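Local coordinates for probable transcriptional regulator, LysR family protein (Rhodococcus sp., PDB 2QL3) that probably regulates transcription as a DNA-binding LysR-family factor, of which this chain is the C-terminal, substrate-binding-type domain, at residues E78-L83 with V169-I174; V107-P112 with T152-R157. All coordinates share one frame; numbering follows the deposited sequence.

Contacts 1 and 2 lie side by side in the same lobe of the LysR substrate-binding domain, their centres about 10 Å apart, and together show how one strand can serve two neighbours. Strand 69-84 pairs antiparallel with strand 169-173 in contact 1 and, along its other edge, with strand 152-154, whose far side meets strand 106-109 in contact 2. Backbone bonds of Met80 with Leu154 and of Val82 with Thr152 join the two. Along the chain the order is 78-83, 107-112, 152-157, 169-174, so contact 2 is nested within the loop that contact 1 closes, and through strand 69-84 the two tie segments far apart in sequence into one lobe.

Contact 1: residues E78-L83 with V169-I174; sequences EPMVVL and VVVKPI
Val81 and Lys172 face each other as a hydrogen-bonded antiparallel pair, and Leu83 with Val170 repeats the pattern two residues on. Four backbone bonds result: Lys172 N reaches Val81 O at 2.7 Å, nearly straight at 173°, while the return bond from Val81 N to Lys172 O is more bent; Leu83 N and Val170 N each give to the other's carbonyl oxygen. Between these pairs Val82 and Val171 form a non-hydrogen-bonded pair, where CA-H...O contacts run from Val171 CA to Val81 O and from Val82 CA to Val170 O.

Apolar side chains meet on both faces of the pair. On the face of Val82, its CG1, placed opposite the backbone N (chi1 -170°), presses tightly on Val169 CG1 at 3.5 Å, and Val171 lies alongside, pointing the same way. Selenomethionine Met80 brings its SE atom to within 3.4 Å of Val171 CG1. On the other face, Val81 CG2 meets Ile174 CG1 at 3.7 Å with the two side chains roughly perpendicular, and Leu83 CD2 touches the aliphatic CD of Lys172 at 3.8 Å.

Beyond these a water stands between Ile174 N, from which it accepts at 3.0 Å, and Pro79 O, where the next pair of bonds would fall; Pro79 has no N-H to return one. The water donates to Pro79 O and to Glu78 OE2, both bonds modelled doubtfully short at 2.5 Å.

Strand 69-84 is thus flanked by strand 169-173 along one edge and strand 152-154 along the other, with Val82 packing on Thr152 and Leu154.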
ATOM      1  N   GLU A  78       5.113  11.526  16.029  1.00 33.49           N
ATOM      2  CA  GLU A  78       6.391  12.074  15.618  1.00 34.03           C
ATOM      3  C   GLU A  78       6.870  11.407  14.316  1.00 32.66           C
ATOM      4  O   GLU A  78       6.879  10.200  14.238  1.00 32.78           O
ATOM      5  CB  GLU A  78       7.357  11.701  16.726  1.00 35.85           C
ATOM      6  CG  GLU A  78       7.697  12.756  17.727  1.00 40.89           C
ATOM      7  CD  GLU A  78       9.143  13.209  17.533  1.00 48.77           C
ATOM      8  OE1 GLU A  78       9.313  14.414  17.223  1.00 52.38           O
ATOM      9  OE2 GLU A  78      10.100  12.370  17.684  1.00 46.69           O
ATOM     10  N   PRO A  79       7.289  12.187  13.301  1.00 31.95           N
ATOM     11  CA  PRO A  79       8.035  11.513  12.201  1.00 31.55           C
ATOM     12  C   PRO A  79       9.245  10.748  12.749  1.00 31.05           C
ATOM     13  O   PRO A  79       9.889  11.228  13.715  1.00 30.97           O
ATOM     14  CB  PRO A  79       8.551  12.658  11.322  1.00 30.92           C
ATOM     15  CG  PRO A  79       7.753  13.880  11.758  1.00 31.94           C
ATOM     16  CD  PRO A  79       7.124  13.642  13.100  1.00 30.67           C
HETATM   17  N   MSE A  80       9.522   9.584  12.141  1.00 29.58           N
HETATM   18  CA  MSE A  80      10.662   8.713  12.464  1.00 29.67           C
HETATM   19  C   MSE A  80      11.470   8.293  11.219  1.00 28.55           C
HETATM   20  O   MSE A  80      10.974   8.246  10.094  1.00 26.01           O
HETATM   21  CB  MSE A  80      10.212   7.469  13.229  1.00 30.86           C
HETATM   22  CG  MSE A  80       9.443   6.435  12.397  1.00 34.62           C
HETATM   23 SE   MSE A  80       8.027   5.507  13.453  0.50 34.33          SE
HETATM   24  CE  MSE A  80       6.513   6.753  13.325  1.00 38.12           C
ATOM     25  N   VAL A  81      12.750   8.062  11.445  1.00 27.32           N
ATOM     26  CA  VAL A  81      13.609   7.494  10.427  1.00 26.61           C
ATOM     27  C   VAL A  81      13.453   5.971  10.433  1.00 26.09           C
ATOM     28  O   VAL A  81      13.280   5.391  11.499  1.00 25.16           O
ATOM     29  CB  VAL A  81      15.125   7.959  10.628  1.00 24.50           C
ATOM     30  CG1 VAL A  81      16.063   7.064   9.891  1.00 23.17           C
ATOM     31  CG2 VAL A  81      15.251   9.361  10.058  1.00 26.20           C
ATOM     32  N   VAL A  82      13.476   5.363   9.234  1.00 24.63           N
ATOM     33  CA  VAL A  82      13.397   3.934   9.105  1.00 23.77           C
ATOM     34  C   VAL A  82      14.554   3.522   8.261  1.00 24.90           C
ATOM     35  O   VAL A  82      14.805   4.118   7.204  1.00 25.41           O
ATOM     36  CB  VAL A  82      11.985   3.452   8.562  1.00 24.99           C
ATOM     37  CG1 VAL A  82      11.837   1.945   8.675  1.00 21.79           C
ATOM     38  CG2 VAL A  82      10.833   4.151   9.299  1.00 24.55           C
ATOM     39  N   LEU A  83      15.303   2.536   8.769  1.00 26.07           N
ATOM     40  CA  LEU A  83      16.552   2.020   8.184  1.00 26.18           C
ATOM     41  C   LEU A  83      16.426   0.510   7.988  1.00 25.95           C
ATOM     42  O   LEU A  83      15.611  -0.175   8.667  1.00 25.42           O
ATOM     43  CB  LEU A  83      17.691   2.184   9.177  1.00 27.44           C
ATOM     44  CG  LEU A  83      18.450   3.509   9.311  1.00 30.17           C
ATOM     45  CD1 LEU A  83      17.891   4.669   8.490  1.00 30.44           C
ATOM     46  CD2 LEU A  83      18.785   3.844  10.764  1.00 30.32           C
ATOM     47  N   VAL A 169      12.942  -3.933   9.768  1.00 28.04           N
ATOM     48  CA  VAL A 169      13.149  -2.554   9.532  1.00 28.78           C
ATOM     49  C   VAL A 169      13.530  -2.005  10.912  1.00 28.58           C
ATOM     50  O   VAL A 169      13.102  -2.537  11.950  1.00 28.90           O
ATOM     51  CB  VAL A 169      11.833  -2.056   8.937  1.00 29.39           C
ATOM     52  CG1 VAL A 169      11.032  -1.233   9.878  1.00 31.00           C
ATOM     53  CG2 VAL A 169      12.011  -1.609   7.470  1.00 30.12           C
ATOM     54  N   VAL A 170      14.351  -0.962  10.924  1.00 27.60           N
ATOM     55  CA  VAL A 170      14.879  -0.404  12.146  1.00 26.98           C
ATOM     56  C   VAL A 170      14.453   1.049  12.207  1.00 28.73           C
ATOM     57  O   VAL A 170      14.851   1.881  11.371  1.00 28.82           O
ATOM     58  CB  VAL A 170      16.423  -0.499  12.232  1.00 27.34           C
ATOM     59  CG1 VAL A 170      16.933   0.148  13.591  1.00 26.07           C
ATOM     60  CG2 VAL A 170      16.914  -1.968  12.046  1.00 21.37           C
ATOM     61  N   VAL A 171      13.643   1.335  13.225  1.00 28.62           N
ATOM     62  CA  VAL A 171      12.878   2.580  13.335  1.00 28.37           C
ATOM     63  C   VAL A 171      13.602   3.386  14.379  1.00 29.23           C
ATOM     64  O   VAL A 171      13.889   2.904  15.473  1.00 29.57           O
ATOM     65  CB  VAL A 171      11.383   2.248  13.730  1.00 27.46           C
ATOM     66  CG1 VAL A 171      10.636   3.447  14.141  1.00 29.96           C
ATOM     67  CG2 VAL A 171      10.661   1.550  12.557  1.00 28.79           C
ATOM     68  N   LYS A 172      13.974   4.616  14.030  1.00 29.85           N
ATOM     69  CA  LYS A 172      14.659   5.470  14.978  1.00 29.89           C
ATOM     70  C   LYS A 172      14.043   6.853  15.101  1.00 29.98           C
ATOM     71  O   LYS A 172      13.621   7.441  14.065  1.00 29.67           O
ATOM     72  CB  LYS A 172      16.128   5.592  14.573  1.00 30.69           C
ATOM     73  CG  LYS A 172      16.803   4.263  14.492  1.00 31.23           C
ATOM     74  CD  LYS A 172      18.262   4.422  14.486  1.00 35.46           C
ATOM     75  CE  LYS A 172      18.810   3.734  15.692  1.00 39.17           C
ATOM     76  NZ  LYS A 172      19.409   2.476  15.214  1.00 40.17           N
ATOM     77  N   PRO A 173      14.018   7.397  16.353  1.00 28.91           N
ATOM     78  CA  PRO A 173      13.584   8.779  16.549  1.00 28.59           C
ATOM     79  C   PRO A 173      14.624   9.764  15.974  1.00 28.13           C
ATOM     80  O   PRO A 173      15.798   9.454  15.907  1.00 27.39           O
ATOM     81  CB  PRO A 173      13.545   8.943  18.087  1.00 28.98           C
ATOM     82  CG  PRO A 173      13.862   7.600  18.693  1.00 27.68           C
ATOM     83  CD  PRO A 173      14.468   6.755  17.607  1.00 28.66           C
ATOM     84  N   ILE A 174      14.144  10.932  15.571  1.00 28.40           N
ATOM     85  CA  ILE A 174      14.939  12.060  15.089  1.00 27.34           C
ATOM     86  C   ILE A 174      15.165  13.129  16.178  1.00 28.20           C
ATOM     87  O   ILE A 174      14.286  13.422  16.966  1.00 28.82           O
ATOM     88  CB  ILE A 174      14.240  12.710  13.840  1.00 25.93           C
ATOM     89  CG1 ILE A 174      14.000  11.640  12.746  1.00 25.57           C
ATOM     90  CG2 ILE A 174      15.078  13.932  13.338  1.00 26.06           C
ATOM     91  CD1 ILE A 174      12.684  11.747  11.920  1.00 25.87           C
TER
HETATM   92  O   HOH W   1      11.199  11.145  15.863  1.00 28.96           O

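Contact 2: residues V107-P112 with T152-R157; sequences VLLDAP and TLLLQR
Thr152 meets Val107 through a single strong polar contact: its hydroxyl OG1 donates to Val107 O at 2.6 Å, approaching close to the line of the carbonyl bond (161°). With chi1 at -159° the hydroxyl stands opposite its own backbone N, which carries it across to the neighbouring strand. The other direct contact is apolar and looser. Leu109 CD2 and Leu154 CD2 touch at 4.1 Å, their side chains crossing at about a right angle.

In the next layer a water accepts from Leu109 N at 2.9 Å and donates to Thr152 OG1 at 3.1 Å, so the hydroxyl both gives and takes a bond, and a buried backbone N-H finds a partner. Backbone bonding joins Val107 with Trp151, after which the strands, about 6.4 Å apart at their axes, diverge and are bridged by hydroxyl and water. Replacing Thr152 by a valine would probably leave Val107 O without this donor and the water without one of its anchors.

Further out, Thr152 is set in place by backbone bonding with Val82 and by packing on Val145, while Phe138 of helix 138-147 covers both Leu109 and Leu154. On the far side of strand 106-109, Leu108 pairs through its backbone with Tyr133 and Thr135.

Two nearly parallel strands (25°), one in the 106-109/131-135 sheet and one in the larger mixed sheet, are thus joined by a hydroxyl, a water and one leucine pair within an alpha/beta lobe of the periplasmic-binding-protein-like fold to which LysR effector domains belong.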
ATOM      1  N   VAL A 107      14.719   6.755   0.162  1.00 25.74           N
ATOM      2  CA  VAL A 107      13.503   6.204  -0.455  1.00 24.59           C
ATOM      3  C   VAL A 107      12.403   7.154   0.043  1.00 25.31           C
ATOM      4  O   VAL A 107      12.165   7.257   1.255  1.00 24.79           O
ATOM      5  CB  VAL A 107      13.179   4.745   0.029  1.00 24.06           C
ATOM      6  CG1 VAL A 107      11.850   4.255  -0.539  1.00 23.55           C
ATOM      7  CG2 VAL A 107      14.254   3.783  -0.384  1.00 24.44           C
ATOM      8  N   LEU A 108      11.814   7.907  -0.879  1.00 27.12           N
ATOM      9  CA  LEU A 108      10.819   8.928  -0.558  1.00 27.65           C
ATOM     10  C   LEU A 108       9.396   8.390  -0.750  1.00 29.07           C
ATOM     11  O   LEU A 108       9.034   7.883  -1.825  1.00 29.51           O
ATOM     12  CB  LEU A 108      11.046  10.165  -1.435  1.00 26.90           C
ATOM     13  CG  LEU A 108      10.002  11.259  -1.414  1.00 26.74           C
ATOM     14  CD1 LEU A 108      10.140  12.007  -0.148  1.00 26.85           C
ATOM     15  CD2 LEU A 108      10.120  12.256  -2.589  1.00 29.20           C
ATOM     16  N   LEU A 109       8.597   8.475   0.309  1.00 29.50           N
ATOM     17  CA  LEU A 109       7.161   8.244   0.181  1.00 29.38           C
ATOM     18  C   LEU A 109       6.518   9.516  -0.403  1.00 29.13           C
ATOM     19  O   LEU A 109       6.491  10.557   0.224  1.00 28.26           O
ATOM     20  CB  LEU A 109       6.542   7.895   1.542  1.00 29.02           C
ATOM     21  CG  LEU A 109       5.020   7.575   1.425  1.00 30.30           C
ATOM     22  CD1 LEU A 109       4.811   6.327   0.537  1.00 26.89           C
ATOM     23  CD2 LEU A 109       4.377   7.394   2.757  1.00 27.94           C
ATOM     24  N   ASP A 110       6.091   9.459  -1.657  1.00 29.91           N
ATOM     25  CA  ASP A 110       5.543  10.657  -2.250  1.00 31.22           C
ATOM     26  C   ASP A 110       4.028  10.497  -2.188  1.00 31.23           C
ATOM     27  O   ASP A 110       3.423  10.028  -3.144  1.00 31.30           O
ATOM     28  CB  ASP A 110       5.990  10.804  -3.695  1.00 30.89           C
ATOM     29  CG  ASP A 110       5.468  12.115  -4.345  1.00 35.28           C
ATOM     30  OD1 ASP A 110       4.606  12.855  -3.749  1.00 33.00           O
ATOM     31  OD2 ASP A 110       5.922  12.404  -5.465  1.00 35.90           O
ATOM     32  N   ALA A 111       3.428  10.833  -1.055  1.00 31.42           N
ATOM     33  CA  ALA A 111       1.970  10.691  -0.927  1.00 32.04           C
ATOM     34  C   ALA A 111       1.472  11.927  -0.215  1.00 32.83           C
ATOM     35  O   ALA A 111       1.309  11.883   1.007  1.00 34.30           O
ATOM     36  CB  ALA A 111       1.594   9.393  -0.157  1.00 30.88           C
ATOM     37  N   PRO A 112       1.218  13.040  -0.975  1.00 32.69           N
ATOM     38  CA  PRO A 112       0.811  14.276  -0.292  1.00 32.78           C
ATOM     39  C   PRO A 112      -0.331  14.009   0.727  1.00 32.08           C
ATOM     40  O   PRO A 112      -1.279  13.218   0.433  1.00 32.10           O
ATOM     41  CB  PRO A 112       0.405  15.215  -1.434  1.00 33.37           C
ATOM     42  CG  PRO A 112       1.168  14.705  -2.656  1.00 33.85           C
ATOM     43  CD  PRO A 112       1.318  13.197  -2.447  1.00 32.59           C
ATOM     44  N   THR A 152      14.223   5.964   4.928  1.00 26.38           N
ATOM     45  CA  THR A 152      13.064   6.813   4.747  1.00 27.05           C
ATOM     46  C   THR A 152      12.651   7.561   6.000  1.00 28.86           C
ATOM     47  O   THR A 152      13.224   7.396   7.066  1.00 29.94           O
ATOM     48  CB  THR A 152      11.847   6.066   4.107  1.00 27.26           C
ATOM     49  OG1 THR A 152      10.963   7.042   3.517  1.00 29.34           O
ATOM     50  CG2 THR A 152      11.086   5.156   5.141  1.00 26.16           C
ATOM     51  N   LEU A 153      11.642   8.393   5.866  1.00 30.17           N
ATOM     52  CA  LEU A 153      10.933   8.863   7.053  1.00 31.95           C
ATOM     53  C   LEU A 153       9.452   8.675   6.897  1.00 30.94           C
ATOM     54  O   LEU A 153       8.913   8.908   5.822  1.00 31.15           O
ATOM     55  CB  LEU A 153      11.298  10.305   7.408  1.00 33.32           C
ATOM     56  CG  LEU A 153      11.128  11.524   6.537  1.00 38.02           C
ATOM     57  CD1 LEU A 153       9.913  12.288   7.037  1.00 37.99           C
ATOM     58  CD2 LEU A 153      12.347  12.412   6.658  1.00 36.81           C
ATOM     59  N   LEU A 154       8.818   8.242   7.985  1.00 30.77           N
ATOM     60  CA  LEU A 154       7.413   7.825   8.003  1.00 29.52           C
ATOM     61  C   LEU A 154       6.720   8.370   9.236  1.00 29.70           C
ATOM     62  O   LEU A 154       7.315   8.503  10.317  1.00 29.16           O
ATOM     63  CB  LEU A 154       7.288   6.278   7.981  1.00 29.81           C
ATOM     64  CG  LEU A 154       7.780   5.476   6.726  1.00 26.34           C
ATOM     65  CD1 LEU A 154       7.764   4.005   7.012  1.00 21.44           C
ATOM     66  CD2 LEU A 154       7.071   5.788   5.363  1.00 24.87           C
ATOM     67  N   LEU A 155       5.428   8.649   9.063  1.00 30.86           N
ATOM     68  CA  LEU A 155       4.589   9.259  10.081  1.00 31.36           C
ATOM     69  C   LEU A 155       3.895   8.177  10.894  1.00 31.11           C
ATOM     70  O   LEU A 155       3.302   8.459  11.937  1.00 31.24           O
ATOM     71  CB  LEU A 155       3.543  10.199   9.439  1.00 31.88           C
ATOM     72  CG  LEU A 155       4.031  11.619   9.129  1.00 36.03           C
ATOM     73  CD1 LEU A 155       4.142  12.373  10.427  1.00 41.67           C
ATOM     74  CD2 LEU A 155       5.408  11.648   8.480  1.00 42.78           C
ATOM     75  N   GLN A 156       3.918   6.957  10.390  1.00 29.11           N
ATOM     76  CA  GLN A 156       3.323   5.887  11.140  1.00 29.76           C
ATOM     77  C   GLN A 156       4.212   4.656  11.171  1.00 28.45           C
ATOM     78  O   GLN A 156       5.101   4.478  10.338  1.00 27.86           O
ATOM     79  CB  GLN A 156       1.975   5.516  10.541  1.00 31.11           C
ATOM     80  CG  GLN A 156       1.026   6.704  10.359  1.00 33.97           C
ATOM     81  CD  GLN A 156      -0.249   6.231   9.821  1.00 40.80           C
ATOM     82  OE1 GLN A 156      -0.482   6.288   8.596  1.00 44.41           O
ATOM     83  NE2 GLN A 156      -1.080   5.682  10.706  1.00 38.42           N
ATOM     84  N   ARG A 157       3.911   3.790  12.114  1.00 27.47           N
ATOM     85  CA  ARG A 157       4.721   2.620  12.375  1.00 27.35           C
ATOM     86  C   ARG A 157       3.839   1.377  12.510  1.00 27.40           C
ATOM     87  O   ARG A 157       3.240   1.177  13.535  1.00 26.38           O
ATOM     88  CB  ARG A 157       5.570   2.820  13.635  1.00 26.79           C
ATOM     89  CG  ARG A 157       6.159   1.517  14.132  1.00 25.80           C
ATOM     90  CD  ARG A 157       7.582   1.489  14.505  1.00 32.33           C
ATOM     91  NE  ARG A 157       7.852   1.767  15.901  1.00 35.07           N
ATOM     92  CZ  ARG A 157       8.819   1.222  16.652  1.00 35.07           C
ATOM     93  NH1 ARG A 157       8.940   1.645  17.901  1.00 37.94           N
ATOM     94  NH2 ARG A 157       9.644   0.267  16.235  1.00 30.35           N
TER
HETATM   95  O   HOH W   2       9.438   9.607   2.882  1.00 23.82           O